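Local coordinates for glutathione S-transferase (Burkholderia xenovorans, PDB 2DSA), which binds glutathione and a biphenyl-pathway dienoate, reductively dechlorinates polychlorinated biphenyl metabolites and is probably a glutathione transferase, at residues A[18-23]-A[186-191]. Residues are numbered along the deposited sequence; the frame is centred on the assembly and turned at random.
Sequences LREAGL and GGREAV
Glu20 and Arg188 form a side-on, two-pronged salt bridge between the thioredoxin-like N-terminal domain and the helical C-terminal domain of this GST fold. It joins the last turn of helix 12-21 to the N-terminal end of helix 189-197, where Arg188 is the N-cap residue. Arg188 NE donates to Glu20 OE2 at 2.8 Å, and Arg188 NH2 donates to Glu20 OE1 at 2.9 Å. Both bonds are nearly straight. The oxygens lie close to the guanidinium plane, at its edge. The carboxylate is turned, its plane 39° from that of the guanidinium, so the nitrogens meet both oxygens from above the carboxylate plane. A bend in the Arg188 chain (chi3 72°) directs this edge at Glu20.

Ala190 points its methyl at helix 12-21. Its CB lies 3.7 Å from Arg19 CB and also packs along the bent Glu20 chain, 3.8 Å from Glu20 CG. Beyond CB, Arg19 runs away along helix 189-197, touching Ser193, Ala194 and Ala197, and its NE is hydrogen-bonded to NE2 of His15. A water ties the salt bridge to the helix start: it donates to Glu20 OE2 at 2.8 Å and accepts from Ala190 N at 3.1 Å.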
loop_
_atom_site.group_PDB
_atom_site.type_symbol
_atom_site.label_atom_id
_atom_site.label_comp_id
_atom_site.label_asym_id
_atom_site.label_seq_id
_atom_site.Cartn_x
_atom_site.Cartn_y
_atom_site.Cartn_z
ATOM N N LEU A 18 13.002 -10.601 -8.607
ATOM C CA LEU A 18 13.215 -11.997 -9.022
ATOM C C LEU A 18 14.645 -12.253 -9.506
ATOM O O LEU A 18 15.244 -13.271 -9.148
ATOM C CB LEU A 18 12.211 -12.403 -10.104
ATOM C CG LEU A 18 10.768 -12.577 -9.625
ATOM C CD1 LEU A 18 9.764 -12.468 -10.764
ATOM C CD2 LEU A 18 10.611 -13.908 -8.889
ATOM N N ARG A 19 15.196 -11.328 -10.294
ATOM C CA ARG A 19 16.572 -11.442 -10.802
ATOM C C ARG A 19 17.601 -11.224 -9.714
ATOM O O ARG A 19 18.618 -11.911 -9.681
ATOM C CB ARG A 19 16.822 -10.464 -11.951
ATOM C CG ARG A 19 16.015 -10.807 -13.163
ATOM C CD ARG A 19 16.478 -10.046 -14.367
ATOM N NE ARG A 19 15.650 -10.422 -15.510
ATOM C CZ ARG A 19 15.984 -11.328 -16.429
ATOM N NH1 ARG A 19 17.165 -11.941 -16.379
ATOM N NH2 ARG A 19 15.135 -11.603 -17.413
ATOM N N GLU A 20 17.330 -10.276 -8.822
ATOM C CA GLU A 20 18.167 -10.076 -7.650
ATOM C C GLU A 20 18.213 -11.348 -6.792
ATOM O O GLU A 20 19.266 -11.717 -6.281
ATOM C CB GLU A 20 17.687 -8.873 -6.818
ATOM C CG GLU A 20 17.998 -7.504 -7.411
ATOM C CD GLU A 20 19.485 -7.122 -7.358
ATOM O OE1 GLU A 20 20.271 -7.696 -6.569
ATOM O OE2 GLU A 20 19.877 -6.217 -8.119
ATOM N N ALA A 21 17.065 -12.012 -6.663
ATOM C CA ALA A 21 16.931 -13.228 -5.876
ATOM C C ALA A 21 17.583 -14.432 -6.561
ATOM O O ALA A 21 17.902 -15.425 -5.901
ATOM C CB ALA A 21 15.467 -13.520 -5.613
ATOM N N GLY A 22 17.753 -14.346 -7.879
ATOM C CA GLY A 22 18.308 -15.451 -8.667
ATOM C C GLY A 22 17.338 -16.590 -8.931
ATOM O O GLY A 22 17.775 -17.704 -9.207
ATOM N N LEU A 23 16.031 -16.314 -8.864
ATOM C CA LEU A 23 14.986 -17.346 -8.997
ATOM C C LEU A 23 14.642 -17.652 -10.454
ATOM O O LEU A 23 14.835 -16.797 -11.335
ATOM C CB LEU A 23 13.704 -16.943 -8.250
ATOM C CG LEU A 23 13.739 -16.718 -6.734
ATOM C CD1 LEU A 23 12.381 -16.267 -6.224
ATOM C CD2 LEU A 23 14.198 -17.949 -5.963
ATOM N N GLY A 186 20.408 1.563 -10.472
ATOM C CA GLY A 186 20.353 1.299 -11.905
ATOM C C GLY A 186 21.594 0.632 -12.448
ATOM O O GLY A 186 21.557 0.036 -13.531
ATOM N N GLY A 187 22.686 0.733 -11.687
ATOM C CA GLY A 187 23.982 0.175 -12.059
ATOM C C GLY A 187 24.189 -1.285 -11.675
ATOM O O GLY A 187 25.221 -1.874 -12.015
ATOM N N ARG A 188 23.215 -1.865 -10.965
ATOM C CA ARG A 188 23.213 -3.286 -10.606
ATOM C C ARG A 188 22.915 -4.180 -11.810
ATOM O O ARG A 188 22.087 -3.833 -12.662
ATOM C CB ARG A 188 22.180 -3.542 -9.509
ATOM C CG ARG A 188 22.457 -2.788 -8.236
ATOM C CD ARG A 188 21.371 -2.990 -7.233
ATOM N NE ARG A 188 21.412 -4.331 -6.665
ATOM C CZ ARG A 188 22.194 -4.692 -5.654
ATOM N NH1 ARG A 188 23.012 -3.817 -5.093
ATOM N NH2 ARG A 188 22.159 -5.932 -5.202
ATOM N N GLU A 189 23.578 -5.340 -11.871
ATOM C CA GLU A 189 23.440 -6.248 -13.036
ATOM C C GLU A 189 22.024 -6.820 -13.233
ATOM O O GLU A 189 21.589 -6.988 -14.364
ATOM C CB GLU A 189 24.529 -7.347 -13.073
ATOM C CG GLU A 189 24.947 -7.898 -11.707
ATOM C CD GLU A 189 26.141 -8.883 -11.763
ATOM O OE1 GLU A 189 27.173 -8.599 -11.092
ATOM O OE2 GLU A 189 26.041 -9.935 -12.462
ATOM N N ALA A 190 21.312 -7.090 -12.137
ATOM C CA ALA A 190 19.907 -7.526 -12.196
ATOM C C ALA A 190 18.972 -6.426 -12.698
ATOM O O ALA A 190 18.034 -6.697 -13.443
ATOM C CB ALA A 190 19.444 -8.034 -10.846
ATOM N N VAL A 191 19.227 -5.182 -12.297
ATOM C CA VAL A 191 18.423 -4.053 -12.786
ATOM C C VAL A 191 18.596 -3.878 -14.302
ATOM O O VAL A 191 17.610 -3.809 -15.038
ATOM C CB VAL A 191 18.731 -2.736 -12.031
ATOM C CG1 VAL A 191 18.001 -1.568 -12.679
ATOM C CG2 VAL A 191 18.344 -2.850 -10.561
HETATM O O HOH W 1 22.296 -7.211 -9.245
#